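Proline iminopeptidase-related protein (Thermus thermophilus, PDB 2YYS) is of unknown function but has the alpha/beta hydrolase fold and belongs to family S33 with the proline iminopeptidases, and may be a peptidase. Local coordinates at residues A126-F131 with D229-P234; A136-A141 with A165-L170. All blocks are in the same frame, centred on the assembly; numbering follows the deposited sequence.

Contact 1: A126-F131 with D229-P234; sequences APWVNF and DGTSYP
The indole N-H of Trp128 feeds a chain of side-chain hydrogen bonds that runs through Thr231 to Asp229. Trp128 NE1 donates to Thr231 OG1 at 2.9 Å. The bond is bent, 139° at the hydrogen, and the hydroxyl lies somewhat out of the indole plane. Thr231 OG1 in turn donates to Asp229 OD1, 2.6 Å away and on the syn side of the carboxylate. The same Asp229 OD1 also accepts from Thr231 N at 3.1 Å, which makes an Asx turn. The second oxygen, Asp229 OD2, is hydrogen-bonded to His255. The loops 126-131 and 229-234 follow the neighbouring parallel strands 119-125 and 221-226 of an alpha/beta hydrolase sheet. In this fold an acidic residue after such a strand commonly pairs with the active-site histidine, and Asp229 with His255 is consistent with that pair. The ring of Trp128 also meets the ring of His255. A second link lies nearer the sheet. Ser232 points OG away from its own backbone N (chi1 -172°), and OG donates to Pro127 O at 2.8 Å, tilted 29° from the carbonyl plane. A water donates to Pro127 O as well, at 2.8 Å, and bridges to Ser232 O at 2.9 Å. Ala126 CB rests 3.3 Å from Asp229 OD2.

Contact 2: A136-A141 with A165-L170; sequences ARLAEA and ALFDRL
Leu138 puts one methyl over the face of Phe167 and packs the same methyl against Leu166 and Leu170. Leu138 CD2 sits 4.1 Å from the centroid of the Phe167 ring and only 6° off its normal. This is a CH-pi contact, almost exactly over the ring centre. Leu138 CD2 also meets Leu170 CD1 at 3.6 Å and Leu166 CB at 3.8 Å. The other branch, Leu138 CD1, lies above the same face but displaced past CZ, 3.8 Å from Phe167 CZ. CG of Leu138 stands anti to the carbonyl carbon (chi1 -72°), and with chi2 extended both methyls reach helix 163-171. Leu154 of helix 150-160 also packs on Leu138. With an alanine here, the face of Phe167 would lose its methyl partner, and a gap would probably open beside Leu166 and Leu170. Leu166 and Leu170 stand one turn apart and share the conformation of Leu138. Between them they also receive Ala141, whose CB lies 4.2 Å from Leu166 CD2 and 4.1 Å from Leu170 CD2. Beside this apolar patch the charged groups are held within their own helices or by outside partners. Arg137 grips Glu140 side-on, with NE to OE1 and NH2 to OE2. Arg169 bends at its third torsion and forms a salt bridge with Glu161. The two helical segments cross at 100°, with axes 9.8 Å apart. Such crossed short helices, inserted between strands 119-125 and 221-226, are consistent with the helical cap of S33-family alpha/beta hydrolases.

Overall arrangement
The segments follow the chain in the order 126-131, 136-141, 165-170 and 229-234, so contact 2 falls between the two halves of contact 1. Contact 1 joins the loops at the ends of strands 119-125 and 221-226. Contact 2 joins helices 131-141 and 163-171 of the mainly helical excursion between those strands. Their centres are about 12 Å apart and they touch. Gly230 N lies 2.8 Å from Leu170 O, a probable hydrogen bond, and Trp128 CH2 packs 4.1 Å from Phe167 CE1. Helix 163-171 thus rests on both loops. Glycerol, probably from the crystallisation liquor, is bound near Trp128 and near Phe167 and may mark a pocket there.

Contact 1: A126-F131 with D229-P234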
loop_
_atom_site.group_PDB
_atom_site.type_symbol
_atom_site.label_atom_id
_atom_site.label_comp_id
_atom_site.label_asym_id
_atom_site.label_seq_id
_atom_site.Cartn_x
_atom_site.Cartn_y
_atom_site.Cartn_z
ATOM N N ALA A 126 3.993 -2.419 5.542
ATOM C CA ALA A 126 3.242 -1.525 6.412
ATOM C C ALA A 126 1.737 -1.623 6.156
ATOM O O ALA A 126 1.070 -0.627 5.894
ATOM C CB ALA A 126 3.714 -0.110 6.192
ATOM N N PRO A 127 1.188 -2.821 6.251
ATOM C CA PRO A 127 -0.218 -3.022 5.893
ATOM C C PRO A 127 -1.163 -2.253 6.812
ATOM O O PRO A 127 -0.920 -2.165 8.027
ATOM C CB PRO A 127 -0.404 -4.527 6.065
ATOM C CG PRO A 127 0.623 -4.886 7.134
ATOM C CD PRO A 127 1.815 -4.052 6.763
ATOM N N TRP A 128 -2.199 -1.673 6.208
ATOM C CA TRP A 128 -3.350 -1.113 6.916
ATOM C C TRP A 128 -4.544 -2.015 6.612
ATOM O O TRP A 128 -4.924 -2.176 5.448
ATOM C CB TRP A 128 -3.705 0.305 6.433
ATOM C CG TRP A 128 -2.695 1.385 6.700
ATOM C CD1 TRP A 128 -1.454 1.241 7.250
ATOM C CD2 TRP A 128 -2.848 2.786 6.428
ATOM N NE1 TRP A 128 -0.826 2.457 7.322
ATOM C CE2 TRP A 128 -1.657 3.423 6.824
ATOM C CE3 TRP A 128 -3.870 3.567 5.879
ATOM C CZ2 TRP A 128 -1.462 4.794 6.696
ATOM C CZ3 TRP A 128 -3.678 4.929 5.751
ATOM C CH2 TRP A 128 -2.483 5.531 6.160
ATOM N N VAL A 129 -5.134 -2.599 7.648
ATOM C CA VAL A 129 -6.334 -3.402 7.470
ATOM C C VAL A 129 -7.480 -3.038 8.411
ATOM O O VAL A 129 -8.626 -3.333 8.115
ATOM C CB VAL A 129 -6.036 -4.901 7.635
ATOM C CG1 VAL A 129 -4.991 -5.367 6.623
ATOM C CG2 VAL A 129 -5.583 -5.216 9.039
ATOM N N ASN A 130 -7.161 -2.436 9.550
ATOM C CA ASN A 130 -8.134 -2.126 10.579
ATOM C C ASN A 130 -8.169 -0.620 10.776
ATOM O O ASN A 130 -7.339 -0.059 11.481
ATOM C CB ASN A 130 -7.786 -2.844 11.896
ATOM C CG ASN A 130 -8.888 -2.696 12.947
ATOM O OD1 ASN A 130 -9.687 -1.774 12.879
ATOM N ND2 ASN A 130 -8.928 -3.610 13.917
ATOM N N PHE A 131 -9.133 0.030 10.134
ATOM C CA PHE A 131 -9.248 1.479 10.200
ATOM C C PHE A 131 -9.771 2.001 11.538
ATOM O O PHE A 131 -9.290 3.032 11.997
ATOM C CB PHE A 131 -10.046 2.022 9.012
ATOM C CG PHE A 131 -9.227 2.123 7.761
ATOM C CD1 PHE A 131 -8.577 3.310 7.435
ATOM C CD2 PHE A 131 -9.054 1.023 6.939
ATOM C CE1 PHE A 131 -7.789 3.404 6.295
ATOM C CE2 PHE A 131 -8.261 1.110 5.798
ATOM C CZ PHE A 131 -7.631 2.307 5.479
ATOM N N ASP A 229 6.334 2.488 13.049
ATOM C CA ASP A 229 5.243 2.900 12.167
ATOM C C ASP A 229 3.956 2.819 12.976
ATOM O O ASP A 229 3.353 1.751 13.101
ATOM C CB ASP A 229 5.193 1.983 10.952
ATOM C CG ASP A 229 4.131 2.376 9.946
ATOM O OD1 ASP A 229 3.382 3.341 10.193
ATOM O OD2 ASP A 229 3.972 1.748 8.881
ATOM N N GLY A 230 3.565 3.947 13.565
ATOM C CA GLY A 230 2.342 4.028 14.337
ATOM C C GLY A 230 1.045 3.901 13.543
ATOM O O GLY A 230 -0.018 3.879 14.159
ATOM N N THR A 231 1.120 3.833 12.209
ATOM C CA THR A 231 -0.048 3.552 11.369
ATOM C C THR A 231 -0.262 2.075 11.063
ATOM O O THR A 231 -1.291 1.717 10.493
ATOM C CB THR A 231 0.012 4.300 10.018
ATOM O OG1 THR A 231 1.020 3.734 9.170
ATOM C CG2 THR A 231 0.396 5.749 10.186
ATOM N N SER A 232 0.696 1.225 11.421
ATOM C CA SER A 232 0.661 -0.195 11.058
ATOM C C SER A 232 1.046 -1.149 12.194
ATOM O O SER A 232 0.437 -2.194 12.327
ATOM C CB SER A 232 1.608 -0.456 9.881
ATOM O OG SER A 232 1.460 -1.774 9.376
ATOM N N TYR A 233 2.075 -0.800 12.970
ATOM C CA TYR A 233 2.606 -1.656 14.033
ATOM C C TYR A 233 2.149 -1.134 15.395
ATOM O O TYR A 233 2.161 0.085 15.611
ATOM C CB TYR A 233 4.152 -1.714 13.971
ATOM C CG TYR A 233 4.716 -2.832 14.819
ATOM C CD1 TYR A 233 4.706 -4.141 14.359
ATOM C CD2 TYR A 233 5.184 -2.596 16.108
ATOM C CE1 TYR A 233 5.160 -5.183 15.150
ATOM C CE2 TYR A 233 5.657 -3.640 16.905
ATOM C CZ TYR A 233 5.633 -4.929 16.416
ATOM O OH TYR A 233 6.074 -5.979 17.177
ATOM N N PRO A 234 1.784 -2.001 16.345
ATOM C CA PRO A 234 1.875 -3.467 16.265
ATOM C C PRO A 234 0.699 -4.241 15.651
ATOM O O PRO A 234 0.751 -5.466 15.711
ATOM C CB PRO A 234 2.005 -3.873 17.744
ATOM C CG PRO A 234 1.236 -2.827 18.497
ATOM C CD PRO A 234 1.311 -1.563 17.672
HETATM O O HOH W 1 -1.609 -3.227 10.578
#

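Contact 2: A136-A141 with A165-L170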
loop_
_atom_site.group_PDB
_atom_site.type_symbol
_atom_site.label_atom_id
_atom_site.label_comp_id
_atom_site.label_asym_id
_atom_site.label_seq_id
_atom_site.Cartn_x
_atom_site.Cartn_y
_atom_site.Cartn_z
ATOM N N ALA A 136 -8.344 5.039 16.445
ATOM C CA ALA A 136 -7.983 5.023 17.854
ATOM C C ALA A 136 -6.555 5.541 18.051
ATOM O O ALA A 136 -6.313 6.306 18.968
ATOM C CB ALA A 136 -8.128 3.614 18.431
ATOM N N ARG A 137 -5.627 5.152 17.172
ATOM C CA ARG A 137 -4.233 5.598 17.280
ATOM C C ARG A 137 -4.061 7.091 17.025
ATOM O O ARG A 137 -3.228 7.726 17.659
ATOM C CB ARG A 137 -3.307 4.823 16.342
ATOM C CG ARG A 137 -3.348 3.321 16.513
ATOM C CD ARG A 137 -2.579 2.785 17.693
ATOM N NE ARG A 137 -3.193 3.051 18.988
ATOM C CZ ARG A 137 -4.317 2.499 19.441
ATOM N NH1 ARG A 137 -5.024 1.668 18.683
ATOM N NH2 ARG A 137 -4.742 2.794 20.667
ATOM N N LEU A 138 -4.824 7.639 16.084
ATOM C CA LEU A 138 -4.816 9.072 15.812
ATOM C C LEU A 138 -5.338 9.850 17.031
ATOM O O LEU A 138 -4.749 10.845 17.452
ATOM C CB LEU A 138 -5.665 9.380 14.573
ATOM C CG LEU A 138 -5.024 8.924 13.260
ATOM C CD1 LEU A 138 -6.034 8.896 12.146
ATOM C CD2 LEU A 138 -3.856 9.836 12.881
ATOM N N ALA A 139 -6.433 9.365 17.601
ATOM C CA ALA A 139 -7.041 10.008 18.755
ATOM C C ALA A 139 -6.068 9.956 19.933
ATOM O O ALA A 139 -5.890 10.935 20.640
ATOM C CB ALA A 139 -8.348 9.323 19.113
ATOM N N GLU A 140 -5.446 8.798 20.115
ATOM C CA GLU A 140 -4.402 8.586 21.119
ATOM C C GLU A 140 -3.216 9.525 20.913
ATOM O O GLU A 140 -2.695 10.078 21.869
ATOM C CB GLU A 140 -3.943 7.127 21.053
ATOM C CG GLU A 140 -2.748 6.745 21.904
ATOM C CD GLU A 140 -2.419 5.284 21.742
ATOM O OE1 GLU A 140 -1.657 4.960 20.797
ATOM O OE2 GLU A 140 -2.943 4.461 22.536
ATOM N N ALA A 141 -2.807 9.719 19.666
ATOM C CA ALA A 141 -1.691 10.599 19.352
ATOM C C ALA A 141 -2.010 12.049 19.661
ATOM O O ALA A 141 -1.108 12.832 19.912
ATOM C CB ALA A 141 -1.281 10.452 17.888
ATOM N N ALA A 165 -0.014 16.729 10.762
ATOM C CA ALA A 165 0.757 16.679 12.001
ATOM C C ALA A 165 0.610 15.330 12.724
ATOM O O ALA A 165 1.584 14.791 13.243
ATOM C CB ALA A 165 0.358 17.840 12.932
ATOM N N LEU A 166 -0.602 14.784 12.758
ATOM C CA LEU A 166 -0.826 13.513 13.435
ATOM C C LEU A 166 -0.218 12.356 12.651
ATOM O O LEU A 166 0.475 11.524 13.216
ATOM C CB LEU A 166 -2.314 13.269 13.657
ATOM C CG LEU A 166 -3.013 14.194 14.649
ATOM C CD1 LEU A 166 -4.509 13.913 14.632
ATOM C CD2 LEU A 166 -2.476 14.047 16.054
ATOM N N PHE A 167 -0.484 12.294 11.353
ATOM C CA PHE A 167 0.068 11.216 10.530
ATOM C C PHE A 167 1.598 11.282 10.494
ATOM O O PHE A 167 2.247 10.249 10.493
ATOM C CB PHE A 167 -0.526 11.217 9.108
ATOM C CG PHE A 167 -1.855 10.497 8.995
ATOM C CD1 PHE A 167 -1.927 9.110 9.088
ATOM C CD2 PHE A 167 -3.031 11.207 8.803
ATOM C CE1 PHE A 167 -3.152 8.448 8.989
ATOM C CE2 PHE A 167 -4.254 10.551 8.702
ATOM C CZ PHE A 167 -4.316 9.175 8.794
ATOM N N ASP A 168 2.170 12.487 10.506
ATOM C CA ASP A 168 3.631 12.650 10.469
ATOM C C ASP A 168 4.271 12.013 11.717
ATOM O O ASP A 168 5.314 11.360 11.637
ATOM C CB ASP A 168 4.036 14.136 10.414
ATOM C CG ASP A 168 3.995 14.741 8.992
ATOM O OD1 ASP A 168 3.716 14.030 7.995
ATOM O OD2 ASP A 168 4.243 15.959 8.796
ATOM N N ARG A 169 3.622 12.203 12.862
ATOM C CA ARG A 169 4.093 11.634 14.127
ATOM C C ARG A 169 4.062 10.102 14.105
ATOM O O ARG A 169 5.020 9.436 14.520
ATOM C CB ARG A 169 3.241 12.160 15.282
ATOM C CG ARG A 169 3.985 12.332 16.572
ATOM C CD ARG A 169 3.184 13.083 17.650
ATOM N NE ARG A 169 2.925 14.441 17.202
ATOM C CZ ARG A 169 1.796 15.118 17.373
ATOM N NH1 ARG A 169 0.751 14.610 18.022
ATOM N NH2 ARG A 169 1.727 16.342 16.887
ATOM N N LEU A 170 2.958 9.548 13.619
ATOM C CA LEU A 170 2.818 8.100 13.486
ATOM C C LEU A 170 3.806 7.532 12.463
ATOM O O LEU A 170 4.409 6.488 12.682
ATOM C CB LEU A 170 1.381 7.739 13.093
ATOM C CG LEU A 170 0.298 8.162 14.082
ATOM C CD1 LEU A 170 -1.050 7.656 13.611
ATOM C CD2 LEU A 170 0.575 7.655 15.496
#